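Local coordinates for protein DyP2 (PDB 4G2C) that probably uses a haem group and peroxide to oxidise dyes and perhaps lignin-related substrates, as a multifunctional dye-decolorizing peroxidase that also carries a bound manganese ion, at residues 57-67 with 374-382; 236-244 with 328-336. All blocks are in the same frame, centred on the assembly; numbering follows the deposited sequence.

Contact 1 of 2, residues 57-67 with 374-382. With HEM (protoporphyrin IX containing Fe), chain C; ACT (acetate ion), chain T; ACT (acetate ion), chain X; ACT (acetate ion), chain O.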
loop_
_atom_site.group_PDB
_atom_site.type_symbol
_atom_site.label_atom_id
_atom_site.label_comp_id
_atom_site.label_asym_id
_atom_site.label_seq_id
_atom_site.Cartn_x
_atom_site.Cartn_y
_atom_site.Cartn_z
ATOM N N ASN A 57 -12.289 2.258 4.419
ATOM C CA ASN A 57 -11.019 2.019 3.735
ATOM C C ASN A 57 -9.825 1.944 4.691
ATOM O O ASN A 57 -8.713 1.630 4.273
ATOM C CB ASN A 57 -10.778 3.049 2.619
ATOM C CG ASN A 57 -9.735 2.584 1.602
ATOM O OD1 ASN A 57 -9.634 1.392 1.284
ATOM N ND2 ASN A 57 -8.952 3.520 1.095
ATOM N N ILE A 58 -10.062 2.214 5.977
ATOM C CA ILE A 58 -8.961 2.270 6.922
ATOM C C ILE A 58 -8.759 0.927 7.632
ATOM O O ILE A 58 -7.754 0.268 7.421
ATOM C CB ILE A 58 -9.112 3.443 7.926
ATOM C CG1 ILE A 58 -9.065 4.790 7.187
ATOM C CG2 ILE A 58 -8.000 3.395 8.961
ATOM C CD1 ILE A 58 -9.586 5.996 8.004
ATOM N N LEU A 59 -9.715 0.525 8.461
ATOM C CA LEU A 59 -9.631 -0.769 9.148
ATOM C C LEU A 59 -9.854 -1.950 8.183
ATOM O O LEU A 59 -9.495 -3.091 8.477
ATOM C CB LEU A 59 -10.625 -0.843 10.316
ATOM C CG LEU A 59 -10.440 0.010 11.575
ATOM C CD1 LEU A 59 -11.623 -0.165 12.501
ATOM C CD2 LEU A 59 -9.133 -0.314 12.337
ATOM N N LYS A 60 -10.440 -1.659 7.030
ATOM C CA LYS A 60 -10.751 -2.679 6.031
ATOM C C LYS A 60 -10.810 -1.997 4.665
ATOM O O LYS A 60 -11.561 -1.046 4.492
ATOM C CB LYS A 60 -12.120 -3.278 6.345
ATOM C CG LYS A 60 -12.695 -4.179 5.257
ATOM C CD LYS A 60 -12.399 -5.601 5.582
ATOM C CE LYS A 60 -12.864 -6.544 4.502
ATOM N NZ LYS A 60 -11.992 -7.745 4.537
ATOM N N ALA A 61 -10.029 -2.469 3.699
ATOM C CA ALA A 61 -9.962 -1.807 2.394
ATOM C C ALA A 61 -11.343 -1.652 1.737
ATOM O O ALA A 61 -12.227 -2.463 1.954
ATOM C CB ALA A 61 -9.012 -2.560 1.461
ATOM N N HIS A 62 -11.538 -0.606 0.941
ATOM C CA HIS A 62 -12.787 -0.471 0.200
ATOM C C HIS A 62 -12.523 -0.881 -1.244
ATOM O O HIS A 62 -11.449 -0.611 -1.780
ATOM C CB HIS A 62 -13.315 0.961 0.279
ATOM C CG HIS A 62 -14.767 1.103 -0.079
ATOM N ND1 HIS A 62 -15.236 0.972 -1.369
ATOM C CD2 HIS A 62 -15.850 1.382 0.688
ATOM C CE1 HIS A 62 -16.543 1.160 -1.382
ATOM N NE2 HIS A 62 -16.939 1.405 -0.147
ATOM N N VAL A 63 -13.477 -1.576 -1.851
ATOM C CA VAL A 63 -13.385 -1.908 -3.266
ATOM C C VAL A 63 -13.241 -0.600 -4.013
ATOM O O VAL A 63 -13.974 0.354 -3.745
ATOM C CB VAL A 63 -14.665 -2.636 -3.766
ATOM C CG1 VAL A 63 -15.877 -1.689 -3.710
ATOM C CG2 VAL A 63 -14.467 -3.189 -5.178
ATOM N N ARG A 64 -12.300 -0.558 -4.946
ATOM C CA ARG A 64 -11.976 0.674 -5.646
ATOM C C ARG A 64 -11.356 0.373 -7.008
ATOM O O ARG A 64 -10.364 0.995 -7.398
ATOM C CB ARG A 64 -11.014 1.519 -4.791
ATOM C CG ARG A 64 -9.717 0.789 -4.454
ATOM C CD ARG A 64 -9.046 1.313 -3.184
ATOM N NE ARG A 64 -7.811 0.569 -2.944
ATOM C CZ ARG A 64 -7.780 -0.678 -2.479
ATOM N NH1 ARG A 64 -8.916 -1.292 -2.180
ATOM N NH2 ARG A 64 -6.619 -1.308 -2.314
ATOM N N ASP A 65 -11.946 -0.582 -7.722
ATOM C CA ASP A 65 -11.409 -1.044 -9.009
ATOM C C ASP A 65 -11.445 0.097 -10.011
ATOM O O ASP A 65 -10.692 0.128 -10.970
ATOM C CB ASP A 65 -12.214 -2.238 -9.536
ATOM C CG ASP A 65 -12.101 -3.464 -8.644
ATOM O OD1 ASP A 65 -11.030 -3.670 -8.023
ATOM O OD2 ASP A 65 -13.080 -4.228 -8.562
ATOM N N ARG A 66 -12.353 1.032 -9.777
ATOM C CA ARG A 66 -12.362 2.298 -10.484
ATOM C C ARG A 66 -12.169 3.323 -9.402
ATOM O O ARG A 66 -12.927 3.356 -8.436
ATOM C CB ARG A 66 -13.703 2.527 -11.194
ATOM C CG ARG A 66 -13.903 1.669 -12.441
ATOM C CD ARG A 66 -12.793 1.937 -13.452
ATOM N NE ARG A 66 -13.156 1.495 -14.794
ATOM C CZ ARG A 66 -13.381 2.315 -15.818
ATOM N NH1 ARG A 66 -13.264 3.634 -15.662
ATOM N NH2 ARG A 66 -13.716 1.813 -17.004
ATOM N N LEU A 67 -11.140 4.143 -9.551
ATOM C CA LEU A 67 -10.805 5.131 -8.542
ATOM C C LEU A 67 -10.452 6.462 -9.181
ATOM O O LEU A 67 -9.623 6.530 -10.089
ATOM C CB LEU A 67 -9.627 4.643 -7.693
ATOM C CG LEU A 67 -9.012 5.662 -6.737
ATOM C CD1 LEU A 67 -9.986 5.975 -5.609
ATOM C CD2 LEU A 67 -7.699 5.133 -6.187
ATOM N N ALA A 374 -1.165 -1.054 6.652
ATOM C CA ALA A 374 -2.273 -1.266 5.738
ATOM C C ALA A 374 -2.028 -0.619 4.366
ATOM O O ALA A 374 -1.969 0.602 4.250
ATOM C CB ALA A 374 -3.526 -0.689 6.341
ATOM N N ARG A 375 -1.915 -1.442 3.330
ATOM C CA ARG A 375 -1.719 -0.949 1.972
ATOM C C ARG A 375 -3.073 -0.889 1.266
ATOM O O ARG A 375 -3.873 -1.827 1.360
ATOM C CB ARG A 375 -0.756 -1.860 1.205
ATOM C CG ARG A 375 0.669 -1.951 1.796
ATOM C CD ARG A 375 1.568 -2.941 0.992
ATOM N NE ARG A 375 1.126 -4.321 1.212
ATOM C CZ ARG A 375 0.972 -5.247 0.272
ATOM N NH1 ARG A 375 1.253 -4.980 -1.007
ATOM N NH2 ARG A 375 0.536 -6.453 0.626
ATOM N N ARG A 376 -3.325 0.212 0.562
ATOM C CA ARG A 376 -4.606 0.419 -0.110
ATOM C C ARG A 376 -4.403 0.997 -1.503
ATOM O O ARG A 376 -5.213 1.803 -1.961
ATOM C CB ARG A 376 -5.464 1.396 0.702
ATOM C CG ARG A 376 -5.683 0.984 2.150
ATOM C CD ARG A 376 -6.725 -0.124 2.245
ATOM N NE ARG A 376 -7.035 -0.430 3.637
ATOM C CZ ARG A 376 -6.579 -1.495 4.295
ATOM N NH1 ARG A 376 -5.798 -2.375 3.675
ATOM N NH2 ARG A 376 -6.912 -1.683 5.570
ATOM N N GLY A 377 -3.322 0.596 -2.171
ATOM C CA GLY A 377 -2.956 1.163 -3.456
ATOM C C GLY A 377 -3.851 0.725 -4.596
ATOM O O GLY A 377 -4.651 -0.200 -4.459
ATOM N N GLN A 378 -3.739 1.407 -5.729
ATOM C CA GLN A 378 -4.428 0.966 -6.936
ATOM C C GLN A 378 -3.539 1.253 -8.131
ATOM O O GLN A 378 -2.843 2.278 -8.161
ATOM C CB GLN A 378 -5.795 1.645 -7.077
ATOM C CG GLN A 378 -6.668 1.134 -8.230
ATOM C CD GLN A 378 -6.842 -0.372 -8.235
ATOM O OE1 GLN A 378 -5.926 -1.108 -8.594
ATOM N NE2 GLN A 378 -8.023 -0.839 -7.842
ATOM N N THR A 379 -3.518 0.325 -9.089
ATOM C CA THR A 379 -2.753 0.538 -10.321
ATOM C C THR A 379 -3.316 1.674 -11.185
ATOM O O THR A 379 -4.504 2.000 -11.125
ATOM C CB THR A 379 -2.702 -0.740 -11.181
ATOM O OG1 THR A 379 -4.007 -1.338 -11.237
ATOM C CG2 THR A 379 -1.712 -1.737 -10.590
ATOM N N TYR A 380 -2.463 2.267 -12.002
ATOM C CA TYR A 380 -2.945 3.225 -12.983
ATOM C C TYR A 380 -2.364 2.965 -14.367
ATOM O O TYR A 380 -1.317 2.327 -14.513
ATOM C CB TYR A 380 -2.615 4.647 -12.550
ATOM C CG TYR A 380 -1.158 5.008 -12.686
ATOM C CD1 TYR A 380 -0.664 5.541 -13.876
ATOM C CD2 TYR A 380 -0.269 4.827 -11.626
ATOM C CE1 TYR A 380 0.681 5.889 -14.004
ATOM C CE2 TYR A 380 1.074 5.175 -11.745
ATOM C CZ TYR A 380 1.540 5.705 -12.938
ATOM O OH TYR A 380 2.868 6.055 -13.074
ATOM N N GLY A 381 -3.045 3.493 -15.379
ATOM C CA GLY A 381 -2.594 3.376 -16.749
ATOM C C GLY A 381 -3.385 2.340 -17.534
ATOM O O GLY A 381 -3.981 1.421 -16.968
ATOM N N ARG A 382 -3.404 2.491 -18.851
ATOM C CA ARG A 382 -4.016 1.475 -19.693
ATOM C C ARG A 382 -2.948 0.883 -20.588
ATOM O O ARG A 382 -2.029 1.574 -21.014
ATOM C CB ARG A 382 -5.168 2.050 -20.520
ATOM C CG ARG A 382 -6.394 2.455 -19.701
ATOM C CD ARG A 382 -7.570 2.787 -20.614
ATOM N NE ARG A 382 -8.845 2.858 -19.900
ATOM C CZ ARG A 382 -9.619 1.804 -19.643
ATOM N NH1 ARG A 382 -9.245 0.584 -20.028
ATOM N NH2 ARG A 382 -10.767 1.967 -18.992
HETATM C CHA HEM C . 3.850 -6.917 -1.087
HETATM C CHB HEM C . 4.685 -5.099 -5.517
HETATM C CHC HEM C . 5.538 -0.709 -3.620
HETATM C CHD HEM C . 5.483 -2.701 0.790
HETATM C C1A HEM C . 3.983 -6.808 -2.450
HETATM C C2A HEM C . 3.754 -7.876 -3.402
HETATM C C3A HEM C . 3.981 -7.366 -4.619
HETATM C C4A HEM C . 4.356 -5.970 -4.482
HETATM C CMA HEM C . 3.868 -8.118 -5.956
HETATM C CAA HEM C . 3.322 -9.324 -3.035
HETATM C CBA HEM C . 1.799 -9.375 -2.879
HETATM C CGA HEM C . 1.356 -8.986 -1.487
HETATM O O1A HEM C . 1.832 -9.572 -0.497
HETATM O O2A HEM C . 0.512 -8.077 -1.346
HETATM C C1B HEM C . 5.000 -3.752 -5.417
HETATM C C2B HEM C . 5.286 -2.817 -6.504
HETATM C C3B HEM C . 5.518 -1.607 -5.957
HETATM C C4B HEM C . 5.371 -1.724 -4.527
HETATM C CMB HEM C . 5.333 -3.188 -8.008
HETATM C CAB HEM C . 5.848 -0.267 -6.651
HETATM C CBB HEM C . 5.558 -0.070 -7.940
HETATM C C1C HEM C . 5.675 -0.887 -2.261
HETATM C C2C HEM C . 6.152 0.110 -1.315
HETATM C C3C HEM C . 6.117 -0.446 -0.093
HETATM C C4C HEM C . 5.626 -1.803 -0.234
HETATM C CMC HEM C . 6.579 1.564 -1.664
HETATM C CAC HEM C . 6.560 0.193 1.246
HETATM C CBC HEM C . 7.400 1.239 1.277
HETATM C C1D HEM C . 4.990 -3.986 0.701
HETATM C C2D HEM C . 4.644 -4.797 1.838
HETATM C C3D HEM C . 4.123 -6.091 1.233
HETATM C C4D HEM C . 4.218 -5.951 -0.186
HETATM C CMD HEM C . 4.764 -4.416 3.324
HETATM C CAD HEM C . 3.636 -7.329 1.961
HETATM C CBD HEM C . 4.906 -7.994 2.453
HETATM C CGD HEM C . 4.425 -9.136 3.303
HETATM O O1D HEM C . 3.660 -8.868 4.267
HETATM O O2D HEM C . 4.775 -10.300 2.970
HETATM N NA HEM C . 4.336 -5.668 -3.134
HETATM N NB HEM C . 5.060 -3.038 -4.235
HETATM N NC HEM C . 5.365 -2.044 -1.565
HETATM N ND HEM C . 4.724 -4.701 -0.462
HETATM FE FE HEM C . 5.055 -3.914 -2.425
HETATM C C ACT T . -12.349 5.825 -12.945
HETATM O O ACT T . -13.575 5.696 -13.215
HETATM O OXT ACT T . -11.636 4.783 -12.915
HETATM C CH3 ACT T . -11.755 7.168 -12.666
HETATM C C ACT X . -7.991 -5.531 4.868
HETATM O O ACT X . -8.363 -4.720 3.989
HETATM O OXT ACT X . -7.318 -5.052 5.819
HETATM C CH3 ACT X . -8.338 -6.990 4.780
HETATM C C ACT O . -1.920 -2.730 -2.878
HETATM O O ACT O . -2.616 -3.143 -1.915
HETATM O OXT ACT O . -1.061 -1.841 -2.637
HETATM C CH3 ACT O . -2.116 -3.273 -4.261
HETATM O O HOH W 1 -6.971 3.762 -1.456
#

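Contact 2 of 2, residues 236-244 with 328-336. With ACT (acetate ion), chain H.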
loop_
_atom_site.group_PDB
_atom_site.type_symbol
_atom_site.label_atom_id
_atom_site.label_comp_id
_atom_site.label_asym_id
_atom_site.label_seq_id
_atom_site.Cartn_x
_atom_site.Cartn_y
_atom_site.Cartn_z
ATOM N N ASP A 236 -10.339 -19.423 8.412
ATOM C CA ASP A 236 -11.313 -20.380 7.898
ATOM C C ASP A 236 -11.220 -20.616 6.394
ATOM O O ASP A 236 -11.543 -21.713 5.921
ATOM C CB ASP A 236 -12.745 -19.961 8.238
ATOM C CG ASP A 236 -12.961 -19.736 9.729
ATOM O OD1 ASP A 236 -12.074 -20.080 10.530
ATOM O OD2 ASP A 236 -14.031 -19.206 10.102
ATOM N N THR A 237 -10.797 -19.602 5.638
ATOM C CA THR A 237 -10.954 -19.658 4.173
ATOM C C THR A 237 -9.682 -19.495 3.347
ATOM O O THR A 237 -9.751 -19.407 2.118
ATOM C CB THR A 237 -11.998 -18.621 3.653
ATOM O OG1 THR A 237 -11.416 -17.306 3.660
ATOM C CG2 THR A 237 -13.264 -18.635 4.516
ATOM N N THR A 238 -8.523 -19.448 3.996
ATOM C CA THR A 238 -7.270 -19.428 3.248
ATOM C C THR A 238 -6.411 -20.603 3.695
ATOM O O THR A 238 -6.916 -21.512 4.334
ATOM C CB THR A 238 -6.490 -18.102 3.433
ATOM O OG1 THR A 238 -6.036 -17.991 4.789
ATOM C CG2 THR A 238 -7.368 -16.899 3.087
ATOM N N ASP A 239 -5.118 -20.582 3.370
ATOM C CA ASP A 239 -4.238 -21.649 3.831
ATOM C C ASP A 239 -4.200 -21.685 5.368
ATOM O O ASP A 239 -4.039 -22.741 5.962
ATOM C CB ASP A 239 -2.840 -21.603 3.179
ATOM C CG ASP A 239 -2.157 -20.236 3.290
ATOM O OD1 ASP A 239 -2.866 -19.203 3.289
ATOM O OD2 ASP A 239 -0.900 -20.197 3.356
ATOM N N GLY A 240 -4.407 -20.530 5.997
ATOM C CA GLY A 240 -4.562 -20.457 7.441
ATOM C C GLY A 240 -3.754 -19.348 8.087
ATOM O O GLY A 240 -3.224 -18.463 7.404
ATOM N N VAL A 241 -3.665 -19.399 9.412
ATOM C CA VAL A 241 -2.897 -18.433 10.186
ATOM C C VAL A 241 -2.017 -19.136 11.226
ATOM O O VAL A 241 -1.795 -18.610 12.307
ATOM C CB VAL A 241 -3.837 -17.471 10.923
ATOM C CG1 VAL A 241 -4.735 -16.714 9.923
ATOM C CG2 VAL A 241 -4.687 -18.235 11.933
ATOM N N ASN A 242 -1.525 -20.330 10.903
ATOM C CA ASN A 242 -0.754 -21.127 11.865
ATOM C C ASN A 242 0.681 -20.663 11.975
ATOM O O ASN A 242 1.305 -20.747 13.022
ATOM C CB ASN A 242 -0.723 -22.604 11.460
ATOM C CG ASN A 242 -2.103 -23.218 11.345
ATOM O OD1 ASN A 242 -3.035 -22.870 12.081
ATOM N ND2 ASN A 242 -2.237 -24.146 10.416
ATOM N N ASP A 243 1.211 -20.200 10.864
ATOM C CA ASP A 243 2.614 -19.866 10.785
ATOM C C ASP A 243 2.767 -18.345 10.847
ATOM O O ASP A 243 3.678 -17.828 11.492
ATOM C CB ASP A 243 3.161 -20.423 9.480
ATOM C CG ASP A 243 4.645 -20.604 9.502
ATOM O OD1 ASP A 243 5.292 -20.038 10.416
ATOM O OD2 ASP A 243 5.162 -21.301 8.588
ATOM N N TRP A 244 1.863 -17.631 10.180
ATOM C CA TRP A 244 1.881 -16.173 10.204
ATOM C C TRP A 244 0.583 -15.623 10.794
ATOM O O TRP A 244 -0.500 -15.897 10.288
ATOM C CB TRP A 244 2.115 -15.607 8.795
ATOM C CG TRP A 244 2.016 -14.108 8.746
ATOM C CD1 TRP A 244 1.024 -13.371 8.171
ATOM C CD2 TRP A 244 2.927 -13.167 9.333
ATOM N NE1 TRP A 244 1.264 -12.033 8.352
ATOM C CE2 TRP A 244 2.428 -11.881 9.058
ATOM C CE3 TRP A 244 4.117 -13.292 10.058
ATOM C CZ2 TRP A 244 3.079 -10.725 9.479
ATOM C CZ3 TRP A 244 4.759 -12.167 10.466
ATOM C CH2 TRP A 244 4.244 -10.889 10.186
ATOM N N HIS A 328 -4.744 -21.680 -4.905
ATOM C CA HIS A 328 -6.081 -22.145 -4.571
ATOM C C HIS A 328 -6.280 -22.285 -3.052
ATOM O O HIS A 328 -6.491 -23.390 -2.558
ATOM C CB HIS A 328 -6.381 -23.489 -5.249
ATOM C CG HIS A 328 -6.002 -23.545 -6.697
ATOM N ND1 HIS A 328 -6.866 -23.175 -7.710
ATOM C CD2 HIS A 328 -4.859 -23.958 -7.304
ATOM C CE1 HIS A 328 -6.266 -23.344 -8.876
ATOM N NE2 HIS A 328 -5.049 -23.822 -8.659
ATOM N N PRO A 329 -6.231 -21.160 -2.321
ATOM C CA PRO A 329 -5.977 -19.854 -2.938
ATOM C C PRO A 329 -4.540 -19.429 -2.710
ATOM O O PRO A 329 -3.756 -20.175 -2.118
ATOM C CB PRO A 329 -6.928 -18.931 -2.172
ATOM C CG PRO A 329 -6.944 -19.511 -0.776
ATOM C CD PRO A 329 -6.680 -21.016 -0.921
ATOM N N VAL A 330 -4.192 -18.248 -3.200
ATOM C CA VAL A 330 -2.886 -17.679 -2.936
ATOM C C VAL A 330 -2.679 -17.701 -1.429
ATOM O O VAL A 330 -3.493 -17.161 -0.691
ATOM C CB VAL A 330 -2.819 -16.225 -3.418
ATOM C CG1 VAL A 330 -1.476 -15.597 -3.012
ATOM C CG2 VAL A 330 -3.028 -16.166 -4.933
ATOM N N GLY A 331 -1.598 -18.320 -0.968
ATOM C CA GLY A 331 -1.385 -18.433 0.468
ATOM C C GLY A 331 -0.660 -17.251 1.084
ATOM O O GLY A 331 0.008 -16.502 0.387
ATOM N N ASN A 332 -0.784 -17.100 2.400
ATOM C CA ASN A 332 0.009 -16.133 3.158
ATOM C C ASN A 332 0.518 -16.696 4.492
ATOM O O ASN A 332 1.160 -15.988 5.270
ATOM C CB ASN A 332 -0.787 -14.846 3.427
ATOM C CG ASN A 332 0.113 -13.671 3.743
ATOM O OD1 ASN A 332 1.147 -13.499 3.109
ATOM N ND2 ASN A 332 -0.258 -12.872 4.739
ATOM N N ASP A 333 0.225 -17.966 4.749
ATOM C CA ASP A 333 0.594 -18.608 5.997
ATOM C C ASP A 333 2.004 -19.202 5.949
ATOM O O ASP A 333 2.176 -20.417 5.853
ATOM C CB ASP A 333 -0.407 -19.709 6.318
ATOM C CG ASP A 333 -0.431 -20.043 7.780
ATOM O OD1 ASP A 333 0.193 -19.286 8.550
ATOM O OD2 ASP A 333 -1.066 -21.047 8.154
ATOM N N PHE A 334 3.005 -18.333 6.009
ATOM C CA PHE A 334 4.405 -18.760 6.000
ATOM C C PHE A 334 5.272 -17.721 6.709
ATOM O O PHE A 334 4.890 -16.551 6.838
ATOM C CB PHE A 334 4.920 -18.898 4.560
ATOM C CG PHE A 334 4.882 -17.609 3.782
ATOM C CD1 PHE A 334 5.929 -16.684 3.883
ATOM C CD2 PHE A 334 3.781 -17.293 2.997
ATOM C CE1 PHE A 334 5.894 -15.480 3.187
ATOM C CE2 PHE A 334 3.723 -16.078 2.300
ATOM C CZ PHE A 334 4.785 -15.172 2.387
ATOM N N SER A 335 6.440 -18.163 7.161
ATOM C CA SER A 335 7.479 -17.292 7.685
ATOM C C SER A 335 8.753 -17.752 7.010
ATOM O O SER A 335 8.729 -18.671 6.200
ATOM C CB SER A 335 7.624 -17.445 9.209
ATOM O OG SER A 335 8.261 -18.670 9.549
ATOM N N TYR A 336 9.874 -17.130 7.357
ATOM C CA TYR A 336 11.158 -17.510 6.789
ATOM C C TYR A 336 12.025 -18.327 7.760
ATOM O O TYR A 336 13.245 -18.406 7.592
ATOM C CB TYR A 336 11.908 -16.254 6.348
ATOM C CG TYR A 336 11.119 -15.453 5.362
ATOM C CD1 TYR A 336 11.033 -15.852 4.032
ATOM C CD2 TYR A 336 10.445 -14.304 5.756
ATOM C CE1 TYR A 336 10.288 -15.130 3.119
ATOM C CE2 TYR A 336 9.705 -13.574 4.854
ATOM C CZ TYR A 336 9.631 -13.995 3.534
ATOM O OH TYR A 336 8.902 -13.268 2.630
HETATM C C ACT H . 6.794 -20.372 13.334
HETATM O O ACT H . 7.723 -21.032 13.869
HETATM O OXT ACT H . 7.063 -19.792 12.247
HETATM C CH3 ACT H . 5.432 -20.281 13.964
#

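Contact 1 of 2, residues 57-67 with 374-382
Where the two larger beta-sheets of this dye peroxidase meet, the loop leading into strand 66-74 lies along strand 374-380 of the haem-side sheet, and three long polar side chains of Arg376, Arg64 and Gln378 bridge the backbones. Arg376 bends at chi2 (-77°), which lays its guanidinium edge against the 57-61 loop: NE reaches Asn57 O, which lies in the guanidinium plane, at 2.7 Å, while NH2 reaches Ile58 O at 2.8 Å from above that carbonyl's plane. The two faces of the Arg376 guanidinium are covered by Ala374 CB and the backbone N of Ala61. Arg64 returns the grip, giving NE to Arg376 O (3.0 Å) and NH2 to Gly377 O (3.1 Å), both bonds bent. A straighter bond, at 167°, runs from Gln378 NE2 to Arg64 O, and the OE1 of the same amide accepts from Thr379 N, so both ends of the group are held. A water links Asn57 ND2 to Arg376 O. Next to Arg376, Arg375 turns the other way and binds a haem propionate through NH2 to O2A at 2.6 Å. Asp65 and Arg66 form a classic beta bulge opposite Asp172, and Leu67 packs on Met406 of strand 402-409, which pairs with strand 374-380.

Contact 2 of 2, residues 236-244 with 328-336
Asp333 OD1 takes two backbone N-H groups, from Asp243 N at 2.7 Å and from Trp244 N at 2.9 Å, the first on its syn side and the second nearly along the C-O bond. OD2 of the same carboxylate accepts from Asn242 N, also syn, so three successive amides, of residues 242-244, in the loop after helix 228-237, close around one side chain. With CG anti to the backbone N (chi1 -158°), Asp333 extends toward these three N-H groups, an environment that would probably favour its charged form. A second carboxylate makes the reciprocal contact: Asp239 OD1 accepts from Asn332 N at 3.1 Å and OD2 from Asp333 N at 2.9 Å, both on the syn side. The two carboxylate planes are 82° apart. Asp333 is the centre of an inverse gamma turn, and Thr238 OG1 accepts from Gly240 N in an ST turn, so both loops are locally shaped as well as joined. Trp244 runs side by side with Asn332, CD1 lying 3.7 Å from ND2, and its CB lies against Phe334 O. Arg357, whose NH2 also hydrogen-bonds the haem, bonds Asn332 OD1 and Phe334 O and meets the Trp244 ring in a cation-pi contact. The contact thus ties the loop that follows helix 228-237, where Thr238 OG1 also bonds Glu234 O, to the loop between helices 303-309 and 350-354.

Contact 1 lies near the centre of the chain and contact 2 towards the surface, with centres about 22 Å apart; along the sequence contact 2 is nested within the loop closed by contact 1. Both rely on side chains reaching backbone groups, but with opposite polarity: in contact 1 arginines and a glutamine donate to carbonyl oxygens, whereas in contact 2 aspartates accept from amide N-H groups. Contact 1 joins strand-bearing segments of two sheets, while contact 2 joins the loop after a helix to a second irregular loop. Contact 1 meets the haem directly through Arg375; contact 2 only comes near it, at Asn332, whose side chain is about 5 Å away and whose partner Arg357 bonds the haem.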